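Local atomic coordinates of peridinin-chlorophyll A protein (Amphidinium carterae, PDB entry 2C9E), a protein that probably serves as a water-soluble light-harvesting antenna for blue-green sunlight, carrying peridinin, chlorophyll a and galactolipid within a helical shell. Residues I3-A6 against S7-S11; A13-P16 against I17-F21; E88-A91 against A92-A96. One frame throughout, in Å; residues are numbered along the deposited sequence.

Contact 1 of 3, residues I3-A6 against S7-S11; sequences IADA and SKRFS. With DGD (digalactosyl diacyl glycerol (dgdg)), chain G.
Arg-9 folds back along Asp-5, one turn earlier on the N-terminal alpha helix 2-18, and the two side chains run side by side in the same direction. Four i to i+4 backbone bonds hold this stretch, the N-H groups of Ser-7, Lys-8, Arg-9 and Phe-10 going to the carbonyls of Ile-3, Ala-4, Asp-5 and Ala-6. From the backbone outward, CB of Arg-9 rests 3.5 Å from Ala-6 O. CG and CD then pass the carbonyl oxygen of Asp-5, and NE lies 3.5 Å from Asp-5 O. The chain bends at chi2 and chi3 (149° and -98°), which turns the guanidinium back beside the aspartate. CZ comes to 4.0 Å from Asp-5 CB, and NH2 ends 3.2 Å from that same CB. The carboxylate and guanidinium planes are 10° apart, yet Asp-5 OD2 stays 4.3 Å from Arg-9 NH2, beyond salt-bridge distance, so any attraction between the opposite charges is probably modest. A water lies in the guanidinium plane at its edge, accepting from NH2 and donating to Asp-5 O; that carbonyl therefore serves both the helix bond from Arg-9 N and the water.

Phe-10, a residue of the galactolipid pocket, turns to another side of the helix, where it packs on Ser-141 and Leu-145 of helix 132-152 and reaches the bound lipid. Its ring tip meets the acyl chain, CZ lying 3.6 Å from lipid CFB, with lipid CHB in the ring plane at the edge. Ser-11, one turn after Ser-7, grips Ser-7 O twice: its backbone N and its hydroxyl reach that oxygen from opposite faces of the carbonyl plane, OG donating from above the plane at 2.9 Å from Ser-7 O.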
loop_
_atom_site.group_PDB
_atom_site.type_symbol
_atom_site.label_atom_id
_atom_site.label_comp_id
_atom_site.label_asym_id
_atom_site.label_seq_id
_atom_site.Cartn_x
_atom_site.Cartn_y
_atom_site.Cartn_z
ATOM N N ILE A 3 -6.585 -22.344 -12.473
ATOM C CA ILE A 3 -6.198 -20.950 -12.217
ATOM C C ILE A 3 -5.362 -20.431 -13.354
ATOM O O ILE A 3 -5.646 -19.373 -13.934
ATOM C CB ILE A 3 -5.385 -20.810 -10.898
ATOM C CG1 ILE A 3 -6.321 -20.965 -9.691
ATOM C CG2 ILE A 3 -4.639 -19.465 -10.852
ATOM C CD1 ILE A 3 -5.672 -20.552 -8.374
ATOM N N ALA A 4 -4.336 -21.204 -13.680
ATOM C CA ALA A 4 -3.430 -20.841 -14.754
ATOM C C ALA A 4 -4.208 -20.565 -16.048
ATOM O O ALA A 4 -3.986 -19.546 -16.692
ATOM C CB ALA A 4 -2.393 -21.970 -14.981
ATOM N N ASP A 5 -5.137 -21.447 -16.408
ATOM C CA ASP A 5 -5.857 -21.209 -17.647
ATOM C C ASP A 5 -6.814 -20.017 -17.532
ATOM O O ASP A 5 -6.935 -19.217 -18.456
ATOM C CB ASP A 5 -6.661 -22.460 -18.097
ATOM C CG ASP A 5 -5.800 -23.742 -18.199
ATOM O OD1 ASP A 5 -4.555 -23.672 -18.406
ATOM O OD2 ASP A 5 -6.395 -24.830 -18.067
ATOM N N ALA A 6 -7.509 -19.894 -16.412
ATOM C CA ALA A 6 -8.450 -18.779 -16.295
ATOM C C ALA A 6 -7.680 -17.438 -16.265
ATOM O O ALA A 6 -8.082 -16.453 -16.886
ATOM C CB ALA A 6 -9.286 -18.958 -15.069
ATOM N N SER A 7 -6.569 -17.423 -15.541
ATOM C CA SER A 7 -5.752 -16.251 -15.450
ATOM C C SER A 7 -5.267 -15.878 -16.859
ATOM O O SER A 7 -5.170 -14.678 -17.231
ATOM C CB SER A 7 -4.562 -16.541 -14.554
ATOM O OG SER A 7 -3.816 -15.361 -14.329
ATOM N N LYS A 8 -4.945 -16.904 -17.637
ATOM C CA LYS A 8 -4.464 -16.660 -18.980
ATOM C C LYS A 8 -5.571 -15.969 -19.743
ATOM O O LYS A 8 -5.331 -14.957 -20.435
ATOM C CB LYS A 8 -4.070 -17.964 -19.705
ATOM C CG LYS A 8 -3.537 -17.711 -21.118
ATOM C CD LYS A 8 -2.512 -18.751 -21.519
ATOM C CE LYS A 8 -1.902 -18.417 -22.888
ATOM N NZ LYS A 8 -0.900 -19.460 -23.304
ATOM N N ARG A 9 -6.781 -16.500 -19.610
ATOM C CA ARG A 9 -7.889 -15.909 -20.328
ATOM C C ARG A 9 -8.129 -14.477 -19.819
ATOM O O ARG A 9 -8.352 -13.561 -20.606
ATOM C CB ARG A 9 -9.143 -16.801 -20.177
ATOM C CG ARG A 9 -9.455 -17.645 -21.413
ATOM C CD ARG A 9 -10.114 -18.965 -21.087
ATOM N NE ARG A 9 -9.132 -20.061 -21.072
ATOM C CZ ARG A 9 -9.380 -21.335 -20.747
ATOM N NH1 ARG A 9 -10.602 -21.737 -20.387
ATOM N NH2 ARG A 9 -8.392 -22.228 -20.792
ATOM N N PHE A 10 -8.057 -14.267 -18.504
ATOM C CA PHE A 10 -8.287 -12.929 -17.980
ATOM C C PHE A 10 -7.243 -11.962 -18.534
ATOM O O PHE A 10 -7.549 -10.829 -18.955
ATOM C CB PHE A 10 -8.248 -12.957 -16.448
ATOM C CG PHE A 10 -8.368 -11.591 -15.797
ATOM C CD1 PHE A 10 -9.593 -10.914 -15.789
ATOM C CD2 PHE A 10 -7.273 -11.044 -15.111
ATOM C CE1 PHE A 10 -9.770 -9.690 -15.086
ATOM C CE2 PHE A 10 -7.393 -9.833 -14.404
ATOM C CZ PHE A 10 -8.658 -9.128 -14.375
ATOM N N SER A 11 -5.997 -12.401 -18.530
ATOM C CA SER A 11 -4.880 -11.592 -19.036
ATOM C C SER A 11 -5.114 -11.172 -20.480
ATOM O O SER A 11 -4.918 -10.009 -20.866
ATOM C CB SER A 11 -3.583 -12.415 -18.953
ATOM O OG SER A 11 -3.201 -12.636 -17.611
HETATM C C1A DGD G . -13.553 -4.376 -6.680
HETATM C C2A DGD G . -12.415 -3.450 -6.330
HETATM C C3A DGD G . -12.193 -3.348 -4.782
HETATM C C4A DGD G . -10.848 -2.768 -4.445
HETATM C C5A DGD G . -10.283 -3.349 -3.165
HETATM C C6A DGD G . -9.031 -2.651 -2.706
HETATM C C7A DGD G . -7.827 -2.892 -3.615
HETATM C C8A DGD G . -6.696 -1.798 -3.441
HETATM C C9A DGD G . -5.390 -2.382 -2.746
HETATM C CAA DGD G . -4.332 -2.751 -3.758
HETATM C CBA DGD G . -2.982 -3.265 -3.238
HETATM C CCA DGD G . -2.145 -2.320 -2.376
HETATM C CDA DGD G . -0.778 -3.011 -2.104
HETATM C CEA DGD G . 0.229 -2.193 -1.281
HETATM C CFA DGD G . 0.782 -0.923 -1.999
HETATM C CGA DGD G . 2.156 -1.190 -2.641
HETATM C CHA DGD G . 2.544 -0.158 -3.699
HETATM C CIA DGD G . 1.420 0.266 -4.631
HETATM O O1A DGD G . -14.363 -4.641 -5.783
HETATM C C1B DGD G . -14.173 -5.727 -11.531
HETATM C C2B DGD G . -12.956 -6.303 -12.207
HETATM C C3B DGD G . -12.564 -5.519 -13.453
HETATM C C4B DGD G . -13.471 -5.870 -14.632
HETATM C C5B DGD G . -12.751 -5.859 -15.958
HETATM C C6B DGD G . -13.285 -4.717 -16.813
HETATM C C7B DGD G . -12.166 -3.743 -17.220
HETATM C C8B DGD G . -10.805 -4.376 -17.147
HETATM C C9B DGD G . -9.863 -3.626 -16.227
HETATM C CAB DGD G . -8.567 -3.319 -16.991
HETATM C CBB DGD G . -7.530 -2.732 -16.110
HETATM C CCB DGD G . -6.196 -3.284 -16.484
HETATM C CDB DGD G . -5.547 -4.012 -15.325
HETATM C CEB DGD G . -5.797 -5.466 -15.441
HETATM C CFB DGD G . -7.098 -5.870 -14.833
HETATM C CGB DGD G . -7.099 -5.663 -13.324
HETATM C CHB DGD G . -8.507 -5.819 -12.765
HETATM C CIB DGD G . -9.259 -4.481 -12.635
HETATM O O1B DGD G . -14.733 -4.730 -12.043
HETATM O O1G DGD G . -14.037 -4.397 -7.898
HETATM C C1G DGD G . -15.082 -5.294 -8.077
HETATM C C2G DGD G . -15.386 -5.285 -9.576
HETATM O O2G DGD G . -14.240 -5.957 -10.238
HETATM C C3G DGD G . -16.713 -6.022 -9.802
HETATM O O3G DGD G . -17.659 -5.011 -9.378
HETATM C C1D DGD G . -18.989 -5.470 -9.273
HETATM C C2D DGD G . -19.825 -4.480 -8.390
HETATM O O2D DGD G . -19.301 -4.469 -7.061
HETATM C C3D DGD G . -21.243 -4.994 -8.325
HETATM O O3D DGD G . -22.045 -4.117 -7.510
HETATM C C4D DGD G . -21.820 -5.175 -9.736
HETATM O O4D DGD G . -21.951 -3.923 -10.388
HETATM C C5D DGD G . -20.872 -6.025 -10.557
HETATM O O5D DGD G . -22.421 -6.613 -12.279
HETATM C C6D DGD G . -21.236 -5.889 -12.018
HETATM O O6D DGD G . -19.540 -5.520 -10.582
HETATM C C1E DGD G . -23.351 -5.807 -13.023
HETATM C C2E DGD G . -24.764 -6.190 -12.614
HETATM O O2E DGD G . -24.946 -5.906 -11.208
HETATM C C3E DGD G . -24.909 -7.727 -12.880
HETATM O O3E DGD G . -26.253 -8.152 -12.623
HETATM C C4E DGD G . -24.551 -7.984 -14.341
HETATM O O4E DGD G . -25.397 -7.180 -15.161
HETATM C C5E DGD G . -23.092 -7.533 -14.560
HETATM O O6E DGD G . -23.189 -6.118 -14.427
HETATM C C6E DGD G . -22.629 -7.863 -15.985
HETATM O O5E DGD G . -22.356 -9.260 -16.130
HETATM O O HOH W 1 -6.262 -20.772 -21.142
#

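Contact 2 of 3, residues A13-P16 against I17-F21; sequences ATYP and IAEKF. With DGD (digalactosyl diacyl glycerol (dgdg)), chain G.
With Tyr-15 CG trans to the backbone N (chi1 -169°) and Glu-19 CG set beside its own N (chi1 -79°), the phenol ring and the glutamate chain one turn later come together toward the C-terminal part of helix 2-18. Ring and carboxylate planes stand 42° apart, and the touch is made by Tyr-15 CE2, 3.5 Å from Glu-19 CD. Glu-19 OE1 shares a water with the carbonyl of Pro-16, the water donating to both. Shortening Glu-19 to an alanine is likely to lose the carboxylate packing at Tyr-15 CE2 and leave the water with one of its two acceptors.

Pro-16 lacks an N-H for the preceding turn, and the helix kinks there. Its carbonyl oxygen is also taken by Lys-20, whose chain curls back at its last two torsions to place NZ 3.0 Å from Pro-16 O, well above the carbonyl plane; a type I turn from Ala-18 to Phe-21 then leads the chain onward. On the lipid side, Ile-17 CG2 lies 3.6 Å from galactolipid CAB and Ala-18 CB 3.7 Å from lipid CCB, both against one acyl chain. Around this end, Lys-20 forms a salt bridge with Glu-134 of helix 132-152, while Tyr-15 bonds through OH to Ala-85 O and meets Phe-90 of helix 87-102 edge-to-face.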
loop_
_atom_site.group_PDB
_atom_site.type_symbol
_atom_site.label_atom_id
_atom_site.label_comp_id
_atom_site.label_asym_id
_atom_site.label_seq_id
_atom_site.Cartn_x
_atom_site.Cartn_y
_atom_site.Cartn_z
ATOM N N ALA A 13 -7.941 -10.944 -22.017
ATOM C CA ALA A 13 -9.050 -10.039 -22.117
ATOM C C ALA A 13 -8.777 -8.608 -21.663
ATOM O O ALA A 13 -9.404 -7.656 -22.168
ATOM C CB ALA A 13 -10.250 -10.632 -21.330
ATOM N N THR A 14 -7.829 -8.457 -20.732
ATOM C CA THR A 14 -7.572 -7.166 -20.125
ATOM C C THR A 14 -6.394 -6.346 -20.617
ATOM O O THR A 14 -6.405 -5.095 -20.510
ATOM C CB THR A 14 -7.445 -7.343 -18.615
ATOM O OG1 THR A 14 -6.467 -8.352 -18.324
ATOM C CG2 THR A 14 -8.761 -7.777 -18.030
ATOM N N TYR A 15 -5.395 -7.036 -21.174
ATOM C CA TYR A 15 -4.202 -6.374 -21.648
ATOM C C TYR A 15 -4.535 -5.243 -22.596
ATOM O O TYR A 15 -4.015 -4.154 -22.432
ATOM C CB TYR A 15 -3.239 -7.369 -22.329
ATOM C CG TYR A 15 -1.886 -6.761 -22.579
ATOM C CD1 TYR A 15 -0.936 -6.670 -21.550
ATOM C CD2 TYR A 15 -1.571 -6.189 -23.819
ATOM C CE1 TYR A 15 0.283 -6.031 -21.743
ATOM C CE2 TYR A 15 -0.344 -5.537 -24.027
ATOM C CZ TYR A 15 0.581 -5.461 -22.990
ATOM O OH TYR A 15 1.790 -4.811 -23.197
ATOM N N PRO A 16 -5.420 -5.465 -23.590
ATOM C CA PRO A 16 -5.754 -4.366 -24.532
ATOM C C PRO A 16 -6.428 -3.175 -23.855
ATOM O O PRO A 16 -6.293 -2.030 -24.291
ATOM C CB PRO A 16 -6.688 -5.041 -25.569
ATOM C CG PRO A 16 -6.328 -6.475 -25.494
ATOM C CD PRO A 16 -6.131 -6.702 -23.979
ATOM N N ILE A 17 -7.189 -3.435 -22.799
ATOM C CA ILE A 17 -7.825 -2.335 -22.061
ATOM C C ILE A 17 -6.731 -1.615 -21.269
ATOM O O ILE A 17 -6.696 -0.380 -21.205
ATOM C CB ILE A 17 -8.902 -2.883 -21.081
ATOM C CG1 ILE A 17 -10.010 -3.573 -21.903
ATOM C CG2 ILE A 17 -9.385 -1.737 -20.127
ATOM C CD1 ILE A 17 -11.108 -4.306 -21.077
ATOM N N ALA A 18 -5.848 -2.401 -20.651
ATOM C CA ALA A 18 -4.721 -1.852 -19.896
ATOM C C ALA A 18 -3.859 -0.897 -20.769
ATOM O O ALA A 18 -3.411 0.182 -20.310
ATOM C CB ALA A 18 -3.863 -3.000 -19.380
ATOM N N GLU A 19 -3.614 -1.297 -22.018
ATOM C CA GLU A 19 -2.835 -0.469 -22.956
ATOM C C GLU A 19 -3.452 0.902 -23.221
ATOM O O GLU A 19 -2.770 1.806 -23.647
ATOM C CB GLU A 19 -2.703 -1.155 -24.322
ATOM C CG GLU A 19 -1.683 -2.236 -24.416
ATOM C CD GLU A 19 -1.681 -2.867 -25.807
ATOM O OE1 GLU A 19 -2.736 -3.371 -26.246
ATOM O OE2 GLU A 19 -0.627 -2.859 -26.462
ATOM N N LYS A 20 -4.745 1.060 -23.012
ATOM C CA LYS A 20 -5.322 2.346 -23.254
ATOM C C LYS A 20 -5.490 3.165 -21.958
ATOM O O LYS A 20 -5.914 4.312 -21.997
ATOM C CB LYS A 20 -6.660 2.143 -23.959
ATOM C CG LYS A 20 -6.467 1.497 -25.339
ATOM C CD LYS A 20 -7.666 1.654 -26.297
ATOM C CE LYS A 20 -8.865 0.756 -25.943
ATOM N NZ LYS A 20 -8.505 -0.699 -25.756
ATOM N N PHE A 21 -5.087 2.593 -20.823
ATOM C CA PHE A 21 -5.284 3.260 -19.544
ATOM C C PHE A 21 -4.151 4.174 -19.127
ATOM O O PHE A 21 -2.953 3.861 -19.305
ATOM C CB PHE A 21 -5.551 2.235 -18.428
ATOM C CG PHE A 21 -6.178 2.848 -17.197
ATOM C CD1 PHE A 21 -7.568 3.049 -17.129
ATOM C CD2 PHE A 21 -5.375 3.281 -16.139
ATOM C CE1 PHE A 21 -8.145 3.673 -16.039
ATOM C CE2 PHE A 21 -5.942 3.912 -15.034
ATOM C CZ PHE A 21 -7.327 4.110 -14.982
HETATM C C1A DGD G . -13.553 -4.376 -6.680
HETATM C C2A DGD G . -12.415 -3.450 -6.330
HETATM C C3A DGD G . -12.193 -3.348 -4.782
HETATM C C4A DGD G . -10.848 -2.768 -4.445
HETATM C C5A DGD G . -10.283 -3.349 -3.165
HETATM C C6A DGD G . -9.031 -2.651 -2.706
HETATM C C7A DGD G . -7.827 -2.892 -3.615
HETATM C C8A DGD G . -6.696 -1.798 -3.441
HETATM C C9A DGD G . -5.390 -2.382 -2.746
HETATM C CAA DGD G . -4.332 -2.751 -3.758
HETATM C CBA DGD G . -2.982 -3.265 -3.238
HETATM C CCA DGD G . -2.145 -2.320 -2.376
HETATM C CDA DGD G . -0.778 -3.011 -2.104
HETATM C CEA DGD G . 0.229 -2.193 -1.281
HETATM C CFA DGD G . 0.782 -0.923 -1.999
HETATM C CGA DGD G . 2.156 -1.190 -2.641
HETATM C CHA DGD G . 2.544 -0.158 -3.699
HETATM C CIA DGD G . 1.420 0.266 -4.631
HETATM O O1A DGD G . -14.363 -4.641 -5.783
HETATM C C1B DGD G . -14.173 -5.727 -11.531
HETATM C C2B DGD G . -12.956 -6.303 -12.207
HETATM C C3B DGD G . -12.564 -5.519 -13.453
HETATM C C4B DGD G . -13.471 -5.870 -14.632
HETATM C C5B DGD G . -12.751 -5.859 -15.958
HETATM C C6B DGD G . -13.285 -4.717 -16.813
HETATM C C7B DGD G . -12.166 -3.743 -17.220
HETATM C C8B DGD G . -10.805 -4.376 -17.147
HETATM C C9B DGD G . -9.863 -3.626 -16.227
HETATM C CAB DGD G . -8.567 -3.319 -16.991
HETATM C CBB DGD G . -7.530 -2.732 -16.110
HETATM C CCB DGD G . -6.196 -3.284 -16.484
HETATM C CDB DGD G . -5.547 -4.012 -15.325
HETATM C CEB DGD G . -5.797 -5.466 -15.441
HETATM C CFB DGD G . -7.098 -5.870 -14.833
HETATM C CGB DGD G . -7.099 -5.663 -13.324
HETATM C CHB DGD G . -8.507 -5.819 -12.765
HETATM C CIB DGD G . -9.259 -4.481 -12.635
HETATM O O1B DGD G . -14.733 -4.730 -12.043
HETATM O O1G DGD G . -14.037 -4.397 -7.898
HETATM C C1G DGD G . -15.082 -5.294 -8.077
HETATM C C2G DGD G . -15.386 -5.285 -9.576
HETATM O O2G DGD G . -14.240 -5.957 -10.238
HETATM C C3G DGD G . -16.713 -6.022 -9.802
HETATM O O3G DGD G . -17.659 -5.011 -9.378
HETATM C C1D DGD G . -18.989 -5.470 -9.273
HETATM C C2D DGD G . -19.825 -4.480 -8.390
HETATM O O2D DGD G . -19.301 -4.469 -7.061
HETATM C C3D DGD G . -21.243 -4.994 -8.325
HETATM O O3D DGD G . -22.045 -4.117 -7.510
HETATM C C4D DGD G . -21.820 -5.175 -9.736
HETATM O O4D DGD G . -21.951 -3.923 -10.388
HETATM C C5D DGD G . -20.872 -6.025 -10.557
HETATM O O5D DGD G . -22.421 -6.613 -12.279
HETATM C C6D DGD G . -21.236 -5.889 -12.018
HETATM O O6D DGD G . -19.540 -5.520 -10.582
HETATM C C1E DGD G . -23.351 -5.807 -13.023
HETATM C C2E DGD G . -24.764 -6.190 -12.614
HETATM O O2E DGD G . -24.946 -5.906 -11.208
HETATM C C3E DGD G . -24.909 -7.727 -12.880
HETATM O O3E DGD G . -26.253 -8.152 -12.623
HETATM C C4E DGD G . -24.551 -7.984 -14.341
HETATM O O4E DGD G . -25.397 -7.180 -15.161
HETATM C C5E DGD G . -23.092 -7.533 -14.560
HETATM O O6E DGD G . -23.189 -6.118 -14.427
HETATM C C6E DGD G . -22.629 -7.863 -15.985
HETATM O O5E DGD G . -22.356 -9.260 -16.130
HETATM O O HOH W 2 -5.105 -1.521 -27.271
#

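Contact 3 of 3, residues E88-A91 against A92-A96; sequences EDFA and AVNEA. With PID (peridinin), chain F.
The carbonyl oxygen of Phe-90 receives two backbone N-H groups: Asn-94 N, 3.2 Å from Phe-90 O in a fairly straight bond lying in the carbonyl plane, and Val-93 N, in a weak, strongly bent one. Val-93 N is itself shared, its better acceptor being Asp-89 O at 2.9 Å. This is the alpha helix 87-102, in which Phe-90, Val-93 and Asn-94 turn one face to a peridinin pocket.

With CG opposite the backbone N (chi1 -173°), the ring of Phe-90 leans along the helix toward the amide of Asn-94. The amide nitrogen meets one side of the ring, ND2 coming 3.4 Å from Phe-90 CE2, with ring and amide planes 81° apart. The other ortho-meta pair of ring carbons, CD1 and CE1, turns to the pigment, Phe-90 CE1 lying 3.7 Å from peridinin C22; the galactolipid touches the same side chain. At its other end the Asn-94 amide presents OD1 to the polyene, 3.0 Å from peridinin C18. A carbonyl dipole so near the conjugated chain could shift its electronic levels, in keeping with tuning of the pigments by their protein surroundings. ND2 also has a weak hydrogen bond to Ser-11 OG of helix 2-18, which would help keep OD1 turned to the pigment.

Away from the peridinin, Glu-95 pairs with Arg-99 in a salt bridge, and Asp-89 is hydrogen-bonded through OD2 to Ser-76 OG of helix 60-77. The two methyls of Val-93 divide their work: CG2 sits 3.3 Å from Asp-89 O on the helix itself, while CG1 reaches the pigment, 3.8 Å from peridinin C20.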
loop_
_atom_site.group_PDB
_atom_site.type_symbol
_atom_site.label_atom_id
_atom_site.label_comp_id
_atom_site.label_asym_id
_atom_site.label_seq_id
_atom_site.Cartn_x
_atom_site.Cartn_y
_atom_site.Cartn_z
ATOM N N GLU A 88 3.885 -10.573 -21.268
ATOM C CA GLU A 88 4.471 -11.612 -20.455
ATOM C C GLU A 88 4.456 -11.228 -18.979
ATOM O O GLU A 88 3.940 -11.973 -18.165
ATOM C CB GLU A 88 5.906 -11.867 -20.921
ATOM C CG GLU A 88 6.639 -12.861 -20.070
ATOM C CD GLU A 88 8.070 -13.088 -20.524
ATOM O OE1 GLU A 88 8.288 -13.615 -21.656
ATOM O OE2 GLU A 88 8.976 -12.737 -19.734
ATOM N N ASP A 89 5.018 -10.076 -18.635
ATOM C CA ASP A 89 5.065 -9.639 -17.229
ATOM C C ASP A 89 3.659 -9.406 -16.668
ATOM O O ASP A 89 3.400 -9.724 -15.494
ATOM C CB ASP A 89 5.904 -8.351 -17.047
ATOM C CG ASP A 89 7.390 -8.541 -17.394
ATOM O OD1 ASP A 89 7.831 -9.699 -17.549
ATOM O OD2 ASP A 89 8.118 -7.530 -17.501
ATOM N N PHE A 90 2.777 -8.871 -17.525
ATOM C CA PHE A 90 1.384 -8.614 -17.184
ATOM C C PHE A 90 0.681 -9.892 -16.803
ATOM O O PHE A 90 0.082 -9.982 -15.734
ATOM C CB PHE A 90 0.623 -8.002 -18.357
ATOM C CG PHE A 90 -0.788 -7.559 -18.002
ATOM C CD1 PHE A 90 -0.993 -6.397 -17.247
ATOM C CD2 PHE A 90 -1.908 -8.292 -18.455
ATOM C CE1 PHE A 90 -2.301 -5.935 -16.944
ATOM C CE2 PHE A 90 -3.215 -7.858 -18.168
ATOM C CZ PHE A 90 -3.418 -6.663 -17.408
ATOM N N ALA A 91 0.709 -10.877 -17.700
ATOM C CA ALA A 91 0.066 -12.159 -17.426
ATOM C C ALA A 91 0.634 -12.797 -16.163
ATOM O O ALA A 91 -0.122 -13.410 -15.405
ATOM C CB ALA A 91 0.216 -13.121 -18.629
ATOM N N ALA A 92 1.938 -12.625 -15.904
ATOM C CA ALA A 92 2.551 -13.204 -14.684
ATOM C C ALA A 92 2.083 -12.464 -13.410
ATOM O O ALA A 92 2.008 -13.059 -12.322
ATOM C CB ALA A 92 4.074 -13.153 -14.759
ATOM N N VAL A 93 1.781 -11.172 -13.524
ATOM C CA VAL A 93 1.306 -10.459 -12.335
ATOM C C VAL A 93 -0.070 -11.025 -11.946
ATOM O O VAL A 93 -0.340 -11.264 -10.774
ATOM C CB VAL A 93 1.192 -8.935 -12.589
ATOM C CG1 VAL A 93 0.309 -8.246 -11.491
ATOM C CG2 VAL A 93 2.594 -8.337 -12.559
ATOM N N ASN A 94 -0.917 -11.273 -12.942
ATOM C CA ASN A 94 -2.231 -11.788 -12.656
ATOM C C ASN A 94 -2.261 -13.177 -12.118
ATOM O O ASN A 94 -3.128 -13.505 -11.301
ATOM C CB ASN A 94 -3.118 -11.733 -13.893
ATOM C CG ASN A 94 -3.458 -10.312 -14.275
ATOM O OD1 ASN A 94 -3.582 -9.452 -13.390
ATOM N ND2 ASN A 94 -3.595 -10.046 -15.584
ATOM N N GLU A 95 -1.352 -14.021 -12.587
ATOM C CA GLU A 95 -1.364 -15.392 -12.097
ATOM C C GLU A 95 -0.834 -15.440 -10.686
ATOM O O GLU A 95 -1.362 -16.185 -9.855
ATOM C CB GLU A 95 -0.562 -16.316 -13.010
ATOM C CG GLU A 95 -0.348 -17.715 -12.396
ATOM C CD GLU A 95 -0.310 -18.827 -13.428
ATOM O OE1 GLU A 95 0.241 -18.638 -14.548
ATOM O OE2 GLU A 95 -0.838 -19.917 -13.109
ATOM N N ALA A 96 0.206 -14.654 -10.402
ATOM C CA ALA A 96 0.725 -14.599 -9.041
ATOM C C ALA A 96 -0.398 -14.074 -8.086
ATOM O O ALA A 96 -0.655 -14.654 -7.037
ATOM C CB ALA A 96 1.943 -13.684 -8.977
HETATM C C1 PID F . -14.539 -13.771 -4.746
HETATM C C2 PID F . -15.562 -14.659 -4.028
HETATM C C3 PID F . -14.962 -15.202 -2.728
HETATM C C4 PID F . -13.738 -16.049 -3.088
HETATM C C5 PID F . -12.589 -15.226 -3.682
HETATM C C6 PID F . -13.047 -14.098 -4.627
HETATM C C7 PID F . -12.106 -13.717 -5.590
HETATM C C8 PID F . -11.665 -12.417 -5.850
HETATM C C9 PID F . -10.698 -12.071 -6.799
HETATM C C10 PID F . -9.994 -12.918 -7.649
HETATM C C11 PID F . -10.199 -10.851 -7.005
HETATM C C12 PID F . -9.225 -10.905 -7.921
HETATM C C13 PID F . -8.475 -9.815 -8.366
HETATM C C14 PID F . -7.446 -9.825 -9.311
HETATM C C15 PID F . -6.799 -8.628 -9.629
HETATM C C16 PID F . -5.746 -8.479 -10.531
HETATM C C17 PID F . -5.151 -7.240 -10.769
HETATM C C18 PID F . -4.073 -7.091 -11.641
HETATM C C19 PID F . -3.431 -5.880 -11.894
HETATM C C20 PID F . -2.329 -5.854 -12.752
HETATM C C21 PID F . -1.562 -4.730 -13.064
HETATM C C22 PID F . -0.463 -4.860 -13.913
HETATM C C23 PID F . 0.307 -3.849 -14.214
HETATM C C24 PID F . 1.106 -2.836 -14.438
HETATM C C25 PID F . 2.293 -2.505 -13.520
HETATM C C26 PID F . 2.116 -1.071 -13.009
HETATM C C27 PID F . 1.873 -0.060 -14.136
HETATM C C28 PID F . 0.704 -0.466 -15.043
HETATM C C29 PID F . 0.875 -1.881 -15.611
HETATM C C30 PID F . 2.500 1.982 -13.088
HETATM C C31 PID F . 2.162 3.365 -12.527
HETATM C CM1 PID F . -15.081 -13.108 -6.015
HETATM C CM2 PID F . -11.676 -16.222 -4.406
HETATM C CM3 PID F . -11.810 -14.643 -2.501
HETATM C CM4 PID F . -7.014 -11.132 -9.984
HETATM C CM5 PID F . -1.885 -3.358 -12.459
HETATM C CM6 PID F . 2.320 -3.422 -12.293
HETATM C CM7 PID F . 3.616 -2.669 -14.272
HETATM C CM8 PID F . -0.375 -2.282 -16.399
HETATM O O1 PID F . -13.655 -12.990 -3.936
HETATM O O2 PID F . -15.909 -16.031 -2.046
HETATM O O3 PID F . -10.141 -14.134 -7.741
HETATM O O4 PID F . -9.072 -12.193 -8.352
HETATM O O5 PID F . 2.046 -1.933 -16.438
HETATM O O6 PID F . 1.489 1.180 -13.520
HETATM O O7 PID F . 3.674 1.638 -13.205
#

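Contacts 1 and 2 follow each other along helix 2-18, their centres about 15 Å apart, and all three contacts touch a galactolipid, contact 3 through Phe-90. Contact 3, on helix 87-102, packs beside both, its centre about 9 Å from that of contact 1 and about 13 Å from that of contact 2. Toward contact 1, Ala-4 CB lies 3.2 Å from Glu-95 OE2 and Ser-11 OG 3.3 Å from Ala-91 CA. Toward contact 2, Thr-14 OG1 approaches Phe-90 CE2 to 3.3 Å. Phe-90 thus touches helix 2-18, the galactolipid and a peridinin at once.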